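Local coordinates for protein glutamate receptor IIB (Drosophila melanogaster, PDB 4WXJ) that binds glutamate through the ligand-binding domain modelled here and probably works as a glutamate-gated ion channel subunit in the postsynaptic muscle membrane, at residues Met164-Met169 with Asp175-Asn180; Pro20-Arg25 with Phe58-Val63; Gly69-Asp72 with Glu77-Gly80; Val152-Ser155 with Asp161-Met164. All blocks are in the same frame, centred on the assembly; numbering follows the deposited sequence.

Overall arrangement
From the N terminus, contact 2 comes first: it closes a long loop by bringing the 20-25 turn back against strand 57-62, with strand 39-40, the partner of strand 23-24, and helix 42-54 in the loop between them. Contact 3 follows as the tight hairpin 71-72/77-78, touching contact 2 through V63 and G80. Both belong to the first lobe of the glutamate-binding clamshell. In the second lobe, contact 4 closes the turn between helices 149-155 and 160-171, and contact 1 begins on M164, where contact 4 ends, folding the loop before helix 181-191 back onto helix 160-171. The four run in series, none nested or crossed; W166 and A165 pack directly on S155 and F154, joining contacts 1 and 4.

Contact 1: Met164-Met169 with Asp175-Asn180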
loop_
_atom_site.group_PDB
_atom_site.type_symbol
_atom_site.label_atom_id
_atom_site.label_comp_id
_atom_site.label_asym_id
_atom_site.label_seq_id
_atom_site.Cartn_x
_atom_site.Cartn_y
_atom_site.Cartn_z
ATOM N N MET A 164 -18.289 13.364 -3.658
ATOM C CA MET A 164 -19.173 12.691 -4.606
ATOM C C MET A 164 -18.652 11.297 -4.940
ATOM O O MET A 164 -19.428 10.346 -5.034
ATOM C CB MET A 164 -19.326 13.514 -5.888
ATOM C CG MET A 164 -20.194 14.753 -5.729
ATOM S SD MET A 164 -20.946 15.296 -7.279
ATOM C CE MET A 164 -19.533 15.966 -8.148
ATOM N N ALA A 165 -17.340 11.181 -5.125
ATOM C CA ALA A 165 -16.711 9.885 -5.355
ATOM C C ALA A 165 -17.017 8.936 -4.205
ATOM O O ALA A 165 -17.407 7.788 -4.418
ATOM C CB ALA A 165 -15.210 10.037 -5.518
ATOM N N TRP A 166 -16.832 9.431 -2.985
ATOM C CA TRP A 166 -17.001 8.620 -1.786
ATOM C C TRP A 166 -18.440 8.146 -1.641
ATOM O O TRP A 166 -18.689 6.978 -1.345
ATOM C CB TRP A 166 -16.574 9.413 -0.547
ATOM C CG TRP A 166 -16.700 8.656 0.742
ATOM C CD1 TRP A 166 -17.455 9.004 1.825
ATOM C CD2 TRP A 166 -16.053 7.423 1.083
ATOM N NE1 TRP A 166 -17.316 8.066 2.819
ATOM C CE2 TRP A 166 -16.462 7.086 2.389
ATOM C CE3 TRP A 166 -15.169 6.574 0.413
ATOM C CZ2 TRP A 166 -16.016 5.935 3.037
ATOM C CZ3 TRP A 166 -14.727 5.432 1.058
ATOM C CH2 TRP A 166 -15.152 5.123 2.357
ATOM N N ASN A 167 -19.387 9.053 -1.855
ATOM C CA ASN A 167 -20.799 8.709 -1.735
ATOM C C ASN A 167 -21.247 7.732 -2.821
ATOM O O ASN A 167 -22.098 6.878 -2.578
ATOM C CB ASN A 167 -21.657 9.974 -1.774
ATOM C CG ASN A 167 -21.581 10.766 -0.481
ATOM O OD1 ASN A 167 -21.674 10.204 0.613
ATOM N ND2 ASN A 167 -21.403 12.076 -0.597
ATOM N N LYS A 168 -20.674 7.851 -4.015
ATOM C CA LYS A 168 -20.978 6.907 -5.086
ATOM C C LYS A 168 -20.427 5.519 -4.768
ATOM O O LYS A 168 -21.113 4.517 -4.963
ATOM C CB LYS A 168 -20.418 7.395 -6.422
ATOM C CG LYS A 168 -21.250 8.484 -7.076
ATOM C CD LYS A 168 -21.347 8.287 -8.578
ATOM C CE LYS A 168 -22.308 9.282 -9.202
ATOM N NZ LYS A 168 -22.393 9.119 -10.677
ATOM N N MET A 169 -19.190 5.464 -4.280
ATOM C CA MET A 169 -18.570 4.193 -3.913
ATOM C C MET A 169 -19.401 3.460 -2.864
ATOM O O MET A 169 -19.560 2.240 -2.926
ATOM C CB MET A 169 -17.150 4.418 -3.386
ATOM C CG MET A 169 -16.100 4.593 -4.475
ATOM S SD MET A 169 -14.530 5.246 -3.868
ATOM C CE MET A 169 -14.226 4.189 -2.457
ATOM N N ASP A 175 -20.963 -4.603 -3.718
ATOM C CA ASP A 175 -19.925 -3.923 -2.950
ATOM C C ASP A 175 -18.785 -3.469 -3.855
ATOM O O ASP A 175 -18.203 -4.270 -4.585
ATOM C CB ASP A 175 -19.393 -4.845 -1.850
ATOM C CG ASP A 175 -18.275 -4.214 -1.047
ATOM O OD1 ASP A 175 -18.238 -2.970 -0.940
ATOM O OD2 ASP A 175 -17.431 -4.965 -0.516
ATOM N N ALA A 176 -18.479 -2.176 -3.808
ATOM C CA ALA A 176 -17.468 -1.598 -4.684
ATOM C C ALA A 176 -16.060 -1.820 -4.142
ATOM O O ALA A 176 -15.082 -1.688 -4.877
ATOM C CB ALA A 176 -17.729 -0.111 -4.877
ATOM N N PHE A 177 -15.958 -2.171 -2.864
ATOM C CA PHE A 177 -14.660 -2.306 -2.212
ATOM C C PHE A 177 -14.087 -3.720 -2.330
ATOM O O PHE A 177 -14.821 -4.684 -2.540
ATOM C CB PHE A 177 -14.775 -1.907 -0.742
ATOM C CG PHE A 177 -15.248 -0.495 -0.542
ATOM C CD1 PHE A 177 -14.344 0.552 -0.498
ATOM C CD2 PHE A 177 -16.597 -0.214 -0.410
ATOM C CE1 PHE A 177 -14.775 1.852 -0.318
ATOM C CE2 PHE A 177 -17.035 1.083 -0.231
ATOM C CZ PHE A 177 -16.123 2.119 -0.185
ATOM N N THR A 178 -12.765 -3.821 -2.191
ATOM C CA THR A 178 -12.049 -5.090 -2.319
ATOM C C THR A 178 -11.127 -5.306 -1.121
ATOM O O THR A 178 -10.893 -4.385 -0.338
ATOM C CB THR A 178 -11.213 -5.137 -3.607
ATOM O OG1 THR A 178 -10.155 -4.174 -3.527
ATOM C CG2 THR A 178 -12.079 -4.838 -4.823
ATOM N N LYS A 179 -10.595 -6.517 -0.987
ATOM C CA LYS A 179 -9.767 -6.858 0.167
ATOM C C LYS A 179 -8.301 -6.474 -0.039
ATOM O O LYS A 179 -7.567 -6.283 0.931
ATOM C CB LYS A 179 -9.875 -8.355 0.482
ATOM C CG LYS A 179 -9.042 -9.262 -0.408
ATOM C CD LYS A 179 -9.332 -10.732 -0.134
ATOM C CE LYS A 179 -8.804 -11.156 1.230
ATOM N NZ LYS A 179 -8.992 -12.612 1.481
ATOM N N ASN A 180 -7.873 -6.367 -1.293
ATOM C CA ASN A 180 -6.486 -6.018 -1.594
ATOM C C ASN A 180 -6.295 -5.581 -3.045
ATOM O O ASN A 180 -7.247 -5.571 -3.826
ATOM C CB ASN A 180 -5.565 -7.202 -1.277
ATOM C CG ASN A 180 -5.989 -8.486 -1.977
ATOM O OD1 ASN A 180 -6.499 -8.465 -3.098
ATOM N ND2 ASN A 180 -5.779 -9.615 -1.310
HETATM O O HOH W 1 -20.309 -0.391 -2.523
#
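The W166 and F177 rings meet obliquely, their planes 68° apart. At the edge of the F177 ring, near its plane, lies W166 CZ3, 3.8 Å from F177 CZ. The M169 methyl approaches the outer end of the same ring on a slant, and with M169 CE 3.2 Å from F177 CE1 the packing there is tight. A bend at the last torsion of M169 (chi3 48°) swings that methyl onto the phenyl. W166 starts out pointing away from the loop, yet the six-membered part of its indole comes back to F177.

D175 OD1 sits in plane at another edge of F177, and it belongs to an Asx turn: F177 N donates to D175 OD1 at 3.1 Å, nearly straight (167°), from well above the carboxylate plane. R146 holds the other oxygen of D175 in a salt bridge. On the backbone side, A176 CB rests 3.6 Å from M169 O. A water donates to M169 O (2.8 Å) and accepts from A176 N (2.9 Å), bridging helix and loop.

F177 also touches S151 of helix 149-155, and its side chain lies about 9 Å from the bound glutamate, so this is second-lobe packing behind the ligand pocket. Chemically, direct adhesion between helix 160-171 and the 175-180 loop is apolar, while the polar backbone link goes through one water and the Asx turn sets the loop's shape.

Contact 2: Pro20-Arg25 with Phe58-Val63; sequences PYFSWR and FNFEPV
F22 is the residue through which the turn leading into strand 23-24 packs onto strand 57-62, the outermost strand, within this chain, of a three-stranded parallel sheet. A classic beta bulge at Y21 and F22 precedes strand 23-24, and the F22 side chain heads for the sheet with CG anti to its own backbone N (chi1 -172°). One side of its ring, through F22 CE2, lies over a face of the F60 ring, 3.5 Å from F60 CD1. The two phenyls are tilted 43° to each other and slide past in opposite directions, an oblique pair with centroids 5.2 Å apart. Across the ring, F22 CE1 meets the pyrrolidine of P62, 4.0 Å from P62 CB. Replacing F22 with alanine would probably open a gap between F60 and P62 and leave the F60 face without its aromatic cover. F39 and V44 also touch F22, while F60 reaches V13 and I47, so the cluster joins the 23-24/39-40 strand pair, helix 42-54 and the sheet. Strand 10-15, helix 42-54 and the parallel neighbour 57-62 make a beta-alpha-beta crossover, the building unit of the periplasmic-binding-protein-like fold seen in glutamate receptor ligand-binding domains.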
loop_
_atom_site.group_PDB
_atom_site.type_symbol
_atom_site.label_atom_id
_atom_site.label_comp_id
_atom_site.label_asym_id
_atom_site.label_seq_id
_atom_site.Cartn_x
_atom_site.Cartn_y
_atom_site.Cartn_z
ATOM N N PRO A 20 4.935 -6.142 -5.318
ATOM C CA PRO A 20 6.299 -6.686 -5.300
ATOM C C PRO A 20 7.036 -6.466 -3.978
ATOM O O PRO A 20 8.260 -6.582 -3.933
ATOM C CB PRO A 20 6.980 -5.914 -6.427
ATOM C CG PRO A 20 6.327 -4.576 -6.386
ATOM C CD PRO A 20 4.899 -4.805 -5.937
ATOM N N TYR A 21 6.300 -6.166 -2.913
ATOM C CA TYR A 21 6.919 -5.782 -1.649
ATOM C C TYR A 21 7.345 -6.987 -0.821
ATOM O O TYR A 21 8.445 -7.010 -0.268
ATOM C CB TYR A 21 5.956 -4.908 -0.842
ATOM C CG TYR A 21 5.442 -3.726 -1.629
ATOM C CD1 TYR A 21 6.190 -2.561 -1.738
ATOM C CD2 TYR A 21 4.215 -3.779 -2.274
ATOM C CE1 TYR A 21 5.728 -1.480 -2.463
ATOM C CE2 TYR A 21 3.745 -2.705 -3.001
ATOM C CZ TYR A 21 4.508 -1.559 -3.097
ATOM O OH TYR A 21 4.040 -0.483 -3.815
ATOM N N PHE A 22 6.474 -7.986 -0.742
ATOM C CA PHE A 22 6.719 -9.150 0.099
ATOM C C PHE A 22 5.897 -10.335 -0.388
ATOM O O PHE A 22 4.675 -10.247 -0.498
ATOM C CB PHE A 22 6.382 -8.826 1.555
ATOM C CG PHE A 22 6.771 -9.898 2.528
ATOM C CD1 PHE A 22 5.879 -10.900 2.872
ATOM C CD2 PHE A 22 8.026 -9.898 3.110
ATOM C CE1 PHE A 22 6.235 -11.884 3.771
ATOM C CE2 PHE A 22 8.388 -10.877 4.010
ATOM C CZ PHE A 22 7.490 -11.871 4.344
ATOM N N SER A 23 6.571 -11.440 -0.689
ATOM C CA SER A 23 5.885 -12.636 -1.163
ATOM C C SER A 23 6.721 -13.889 -0.934
ATOM O O SER A 23 7.918 -13.814 -0.655
ATOM C CB SER A 23 5.545 -12.506 -2.648
ATOM O OG SER A 23 6.717 -12.363 -3.428
ATOM N N TRP A 24 6.073 -15.040 -1.061
ATOM C CA TRP A 24 6.736 -16.320 -0.860
ATOM C C TRP A 24 7.583 -16.685 -2.070
ATOM O O TRP A 24 7.089 -16.720 -3.196
ATOM C CB TRP A 24 5.705 -17.415 -0.587
ATOM C CG TRP A 24 4.968 -17.224 0.699
ATOM C CD1 TRP A 24 3.841 -16.480 0.895
ATOM C CD2 TRP A 24 5.306 -17.785 1.971
ATOM N NE1 TRP A 24 3.456 -16.544 2.212
ATOM C CE2 TRP A 24 4.339 -17.338 2.894
ATOM C CE3 TRP A 24 6.332 -18.621 2.422
ATOM C CZ2 TRP A 24 4.368 -17.700 4.239
ATOM C CZ3 TRP A 24 6.359 -18.979 3.757
ATOM C CH2 TRP A 24 5.383 -18.520 4.649
ATOM N N ARG A 25 8.862 -16.947 -1.831
ATOM C CA ARG A 25 9.757 -17.371 -2.897
ATOM C C ARG A 25 9.343 -18.730 -3.440
ATOM O O ARG A 25 8.949 -19.621 -2.686
ATOM C CB ARG A 25 11.201 -17.435 -2.403
ATOM C CG ARG A 25 11.880 -16.085 -2.288
ATOM C CD ARG A 25 13.299 -16.235 -1.774
ATOM N NE ARG A 25 14.152 -16.971 -2.704
ATOM C CZ ARG A 25 15.367 -17.426 -2.411
ATOM N NH1 ARG A 25 15.886 -17.228 -1.205
ATOM N NH2 ARG A 25 16.066 -18.084 -3.325
ATOM N N PHE A 58 16.755 -9.544 12.440
ATOM C CA PHE A 58 15.316 -9.423 12.254
ATOM C C PHE A 58 14.674 -10.738 11.841
ATOM O O PHE A 58 15.330 -11.623 11.293
ATOM C CB PHE A 58 15.007 -8.353 11.204
ATOM C CG PHE A 58 15.582 -8.651 9.851
ATOM C CD1 PHE A 58 14.865 -9.389 8.926
ATOM C CD2 PHE A 58 16.846 -8.200 9.508
ATOM C CE1 PHE A 58 15.396 -9.669 7.681
ATOM C CE2 PHE A 58 17.382 -8.475 8.265
ATOM C CZ PHE A 58 16.656 -9.212 7.350
ATOM N N ASN A 59 13.379 -10.843 12.114
ATOM C CA ASN A 59 12.588 -11.999 11.729
ATOM C C ASN A 59 11.273 -11.553 11.099
ATOM O O ASN A 59 10.485 -10.847 11.727
ATOM C CB ASN A 59 12.321 -12.888 12.944
ATOM C CG ASN A 59 11.472 -14.096 12.608
ATOM O OD1 ASN A 59 11.569 -14.653 11.514
ATOM N ND2 ASN A 59 10.629 -14.504 13.549
ATOM N N PHE A 60 11.046 -11.956 9.853
ATOM C CA PHE A 60 9.802 -11.634 9.168
ATOM C C PHE A 60 8.654 -12.488 9.691
ATOM O O PHE A 60 8.747 -13.716 9.725
ATOM C CB PHE A 60 9.942 -11.831 7.658
ATOM C CG PHE A 60 10.653 -10.709 6.963
ATOM C CD1 PHE A 60 10.015 -9.501 6.740
ATOM C CD2 PHE A 60 11.956 -10.864 6.522
ATOM C CE1 PHE A 60 10.667 -8.465 6.096
ATOM C CE2 PHE A 60 12.609 -9.832 5.877
ATOM C CZ PHE A 60 11.963 -8.632 5.665
ATOM N N GLU A 61 7.577 -11.824 10.102
ATOM C CA GLU A 61 6.351 -12.501 10.510
ATOM C C GLU A 61 5.151 -11.886 9.797
ATOM O O GLU A 61 4.561 -10.926 10.292
ATOM C CB GLU A 61 6.159 -12.420 12.025
ATOM C CG GLU A 61 7.205 -13.186 12.822
ATOM C CD GLU A 61 6.808 -13.384 14.272
ATOM O OE1 GLU A 61 5.764 -12.839 14.688
ATOM O OE2 GLU A 61 7.541 -14.090 14.997
ATOM N N PRO A 62 4.792 -12.423 8.619
ATOM C CA PRO A 62 3.601 -11.909 7.936
ATOM C C PRO A 62 2.342 -12.082 8.783
ATOM O O PRO A 62 2.095 -13.172 9.299
ATOM C CB PRO A 62 3.535 -12.749 6.653
ATOM C CG PRO A 62 4.402 -13.931 6.905
ATOM C CD PRO A 62 5.470 -13.465 7.831
ATOM N N VAL A 63 1.565 -11.013 8.925
ATOM C CA VAL A 63 0.398 -11.019 9.803
ATOM C C VAL A 63 -0.657 -12.023 9.346
ATOM O O VAL A 63 -0.833 -12.258 8.150
ATOM C CB VAL A 63 -0.242 -9.615 9.896
ATOM C CG1 VAL A 63 0.752 -8.624 10.471
ATOM C CG2 VAL A 63 -0.739 -9.148 8.533
#

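Contact 3: Gly69-Asp72 with Glu77-Gly80; sequences GSYD and EWDG
D72 and E77 form the hydrogen-bonded pair of a short antiparallel beta hairpin: D72 N donates to E77 O at 2.9 Å, almost straight (174°), while the return bond from E77 N to D72 O is weak. Towards the open end of the hairpin the strands give way to side-chain contacts.

W78 lays its indole across the first strand. Y71 CB sits over the face of the six-membered ring as a CH-pi contact, 3.9 Å from its centroid, and Y71 CD1 comes within 3.6 Å of W78 NE1, the two side chains crossing at about a right angle. G69 O lies at the edge of the indole, in its plane, and S70 C is 3.3 Å from W78 CE3. The phenol of Y71 is tied to D76, and the D72 carboxylate to T75 and N74, so the turn between the strands is held by its own polar groups.

G69 O also accepts from R103, a glutamate-binding residue against which W78 packs, placing the hairpin directly behind the pocket in the first lobe. At G80 a side chain would run into G69 N. D79 turns its carboxylate back towards the first strand (chi1 54°), and D79 OD1 accepts from S70 N at 2.8 Å, the donor lying nearly in line with the C-O bond. A water close to S70 OG donates to D79 OD2 at 2.8 Å.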
loop_
_atom_site.group_PDB
_atom_site.type_symbol
_atom_site.label_atom_id
_atom_site.label_comp_id
_atom_site.label_asym_id
_atom_site.label_seq_id
_atom_site.Cartn_x
_atom_site.Cartn_y
_atom_site.Cartn_z
ATOM N N GLY A 69 -4.039 -2.522 7.979
ATOM C CA GLY A 69 -4.363 -1.993 9.289
ATOM C C GLY A 69 -5.369 -0.860 9.212
ATOM O O GLY A 69 -5.084 0.203 8.658
ATOM N N SER A 70 -6.552 -1.097 9.768
ATOM C CA SER A 70 -7.607 -0.091 9.807
ATOM C C SER A 70 -8.355 -0.168 11.131
ATOM O O SER A 70 -8.330 -1.196 11.807
ATOM C CB SER A 70 -8.582 -0.280 8.644
ATOM O OG SER A 70 -9.358 -1.451 8.820
ATOM N N TYR A 71 -9.017 0.926 11.490
ATOM C CA TYR A 71 -9.779 1.001 12.728
ATOM C C TYR A 71 -11.238 0.629 12.486
ATOM O O TYR A 71 -11.902 1.217 11.634
ATOM C CB TYR A 71 -9.682 2.407 13.321
ATOM C CG TYR A 71 -10.537 2.628 14.545
ATOM C CD1 TYR A 71 -10.159 2.125 15.784
ATOM C CD2 TYR A 71 -11.717 3.353 14.465
ATOM C CE1 TYR A 71 -10.939 2.333 16.906
ATOM C CE2 TYR A 71 -12.501 3.567 15.579
ATOM C CZ TYR A 71 -12.108 3.055 16.798
ATOM O OH TYR A 71 -12.891 3.269 17.908
ATOM N N ASP A 72 -11.721 -0.360 13.232
ATOM C CA ASP A 72 -13.113 -0.778 13.154
ATOM C C ASP A 72 -13.892 -0.155 14.305
ATOM O O ASP A 72 -13.890 -0.676 15.421
ATOM C CB ASP A 72 -13.223 -2.303 13.189
ATOM C CG ASP A 72 -14.660 -2.788 13.135
ATOM O OD1 ASP A 72 -15.543 -2.010 12.714
ATOM O OD2 ASP A 72 -14.907 -3.955 13.506
ATOM N N GLU A 77 -11.285 -1.526 17.581
ATOM C CA GLU A 77 -10.062 -2.314 17.476
ATOM C C GLU A 77 -9.392 -2.148 16.114
ATOM O O GLU A 77 -10.056 -1.897 15.106
ATOM C CB GLU A 77 -10.360 -3.795 17.723
ATOM C CG GLU A 77 -10.499 -4.166 19.190
ATOM C CD GLU A 77 -10.816 -5.635 19.388
ATOM O OE1 GLU A 77 -10.851 -6.376 18.384
ATOM O OE2 GLU A 77 -11.028 -6.049 20.547
ATOM N N TRP A 78 -8.069 -2.288 16.105
ATOM C CA TRP A 78 -7.289 -2.284 14.873
ATOM C C TRP A 78 -6.997 -3.709 14.418
ATOM O O TRP A 78 -7.141 -4.659 15.191
ATOM C CB TRP A 78 -5.977 -1.524 15.070
ATOM C CG TRP A 78 -6.132 -0.041 15.079
ATOM C CD1 TRP A 78 -6.484 0.741 16.139
ATOM C CD2 TRP A 78 -5.933 0.846 13.973
ATOM N NE1 TRP A 78 -6.519 2.062 15.760
ATOM C CE2 TRP A 78 -6.183 2.153 14.434
ATOM C CE3 TRP A 78 -5.567 0.663 12.635
ATOM C CZ2 TRP A 78 -6.081 3.270 13.608
ATOM C CZ3 TRP A 78 -5.467 1.772 11.816
ATOM C CH2 TRP A 78 -5.724 3.060 12.306
ATOM N N ASP A 79 -6.588 -3.849 13.160
ATOM C CA ASP A 79 -6.181 -5.138 12.612
ATOM C C ASP A 79 -4.870 -5.000 11.840
ATOM O O ASP A 79 -4.233 -3.947 11.865
ATOM C CB ASP A 79 -7.281 -5.709 11.708
ATOM C CG ASP A 79 -7.708 -4.743 10.608
ATOM O OD1 ASP A 79 -6.966 -3.782 10.315
ATOM O OD2 ASP A 79 -8.794 -4.951 10.026
ATOM N N GLY A 80 -4.470 -6.073 11.166
ATOM C CA GLY A 80 -3.320 -6.041 10.282
ATOM C C GLY A 80 -2.007 -5.709 10.964
ATOM O O GLY A 80 -1.816 -5.982 12.151
HETATM O O HOH W 2 -8.723 -3.517 7.610
#

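Contact 4: Val152-Ser155 with Asp161-Met164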
loop_
_atom_site.group_PDB
_atom_site.type_symbol
_atom_site.label_atom_id
_atom_site.label_comp_id
_atom_site.label_asym_id
_atom_site.label_seq_id
_atom_site.Cartn_x
_atom_site.Cartn_y
_atom_site.Cartn_z
ATOM N N VAL A 152 -9.221 6.444 2.686
ATOM C CA VAL A 152 -9.052 7.593 3.569
ATOM C C VAL A 152 -9.000 8.889 2.773
ATOM O O VAL A 152 -9.511 9.915 3.220
ATOM C CB VAL A 152 -7.769 7.469 4.425
ATOM C CG1 VAL A 152 -7.537 8.738 5.246
ATOM C CG2 VAL A 152 -7.850 6.254 5.338
ATOM N N TYR A 153 -8.377 8.844 1.598
ATOM C CA TYR A 153 -8.235 10.036 0.768
ATOM C C TYR A 153 -9.599 10.621 0.417
ATOM O O TYR A 153 -9.776 11.836 0.401
ATOM C CB TYR A 153 -7.459 9.716 -0.515
ATOM C CG TYR A 153 -7.440 10.862 -1.507
ATOM C CD1 TYR A 153 -8.410 10.969 -2.494
ATOM C CD2 TYR A 153 -6.455 11.840 -1.449
ATOM C CE1 TYR A 153 -8.402 12.017 -3.398
ATOM C CE2 TYR A 153 -6.437 12.892 -2.350
ATOM C CZ TYR A 153 -7.413 12.975 -3.321
ATOM O OH TYR A 153 -7.398 14.019 -4.217
ATOM N N PHE A 154 -10.561 9.748 0.138
ATOM C CA PHE A 154 -11.896 10.183 -0.253
ATOM C C PHE A 154 -12.808 10.410 0.951
ATOM O O PHE A 154 -13.545 11.394 0.996
ATOM C CB PHE A 154 -12.524 9.159 -1.199
ATOM C CG PHE A 154 -11.842 9.076 -2.535
ATOM C CD1 PHE A 154 -12.092 10.022 -3.514
ATOM C CD2 PHE A 154 -10.947 8.054 -2.810
ATOM C CE1 PHE A 154 -11.463 9.952 -4.742
ATOM C CE2 PHE A 154 -10.316 7.978 -4.037
ATOM C CZ PHE A 154 -10.574 8.928 -5.004
ATOM N N SER A 155 -12.754 9.512 1.926
ATOM C CA SER A 155 -13.671 9.577 3.062
ATOM C C SER A 155 -13.397 10.781 3.971
ATOM O O SER A 155 -14.304 11.270 4.644
ATOM C CB SER A 155 -13.602 8.282 3.879
ATOM O OG SER A 155 -12.334 8.119 4.490
ATOM N N ASP A 161 -15.822 17.133 -5.202
ATOM C CA ASP A 161 -15.669 16.038 -6.154
ATOM C C ASP A 161 -15.256 14.742 -5.461
ATOM O O ASP A 161 -15.693 13.661 -5.853
ATOM C CB ASP A 161 -14.647 16.404 -7.232
ATOM C CG ASP A 161 -15.262 17.195 -8.374
ATOM O OD1 ASP A 161 -16.306 17.847 -8.157
ATOM O OD2 ASP A 161 -14.699 17.164 -9.488
ATOM N N ASN A 162 -14.419 14.845 -4.433
ATOM C CA ASN A 162 -14.012 13.669 -3.670
ATOM C C ASN A 162 -15.155 13.156 -2.799
ATOM O O ASN A 162 -15.308 11.948 -2.617
ATOM C CB ASN A 162 -12.785 13.978 -2.810
ATOM C CG ASN A 162 -11.517 14.113 -3.632
ATOM O OD1 ASN A 162 -11.437 13.619 -4.757
ATOM N ND2 ASN A 162 -10.515 14.776 -3.071
ATOM N N ARG A 163 -15.955 14.075 -2.262
ATOM C CA ARG A 163 -17.163 13.699 -1.531
ATOM C C ARG A 163 -18.112 12.902 -2.422
ATOM O O ARG A 163 -18.674 11.892 -1.997
ATOM C CB ARG A 163 -17.889 14.934 -0.994
ATOM C CG ARG A 163 -17.252 15.574 0.223
ATOM C CD ARG A 163 -18.031 16.813 0.635
ATOM N NE ARG A 163 -17.571 17.368 1.905
ATOM C CZ ARG A 163 -17.978 16.954 3.102
ATOM N NH1 ARG A 163 -18.854 15.962 3.212
ATOM N NH2 ARG A 163 -17.498 17.529 4.196
ATOM N N MET A 164 -18.289 13.364 -3.658
ATOM C CA MET A 164 -19.173 12.691 -4.606
ATOM C C MET A 164 -18.652 11.297 -4.940
ATOM O O MET A 164 -19.428 10.346 -5.034
ATOM C CB MET A 164 -19.326 13.514 -5.888
ATOM C CG MET A 164 -20.194 14.753 -5.729
ATOM S SD MET A 164 -20.946 15.296 -7.279
ATOM C CE MET A 164 -19.533 15.966 -8.148
#
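N162 reaches from helix 160-171 against Y153 and F154 of helix 149-155, and its side chain carries the contact. N162 CB passes 4.1 Å from F154 CD1. With CG anti to the carbonyl carbon (chi1 -73°), the branch turns to the tyrosine, and N162 CG comes 3.8 Å from Y153 CE1. The amide then forks. N162 OD1 meets aromatic carbon on two rings, 3.7 Å from F154 CE1 and just as far from Y153 CE1. N162 ND2 runs along the phenol, 3.5 Å from Y153 CE1, and donates a weak hydrogen bond to Y153 OH at 3.4 Å. Its firmer partner is S157 OG, in the turn that joins the helices.

The N162 side chain crosses both at about a right angle, its amide plane turned 66° from the Y153 ring and 85° from the F154 ring. Those rings support each other: Y153 CD1 lies 3.6 Å above the centre of the F154 ring. Beyond them, F154 reaches A165 and W166, and both rings touch F221 of strand 214-230.

A leucine in place of N162 would probably leave S157 OG without its amide donor and take away the weak bond to Y153 OH. The contact knits the helix that carries T150, a glutamate-binding residue, to the next helix of the second lobe. Chemically, one buried amide is met mostly by aromatic carbon, with its N-H groups spent on two hydroxyls, one of them held only weakly.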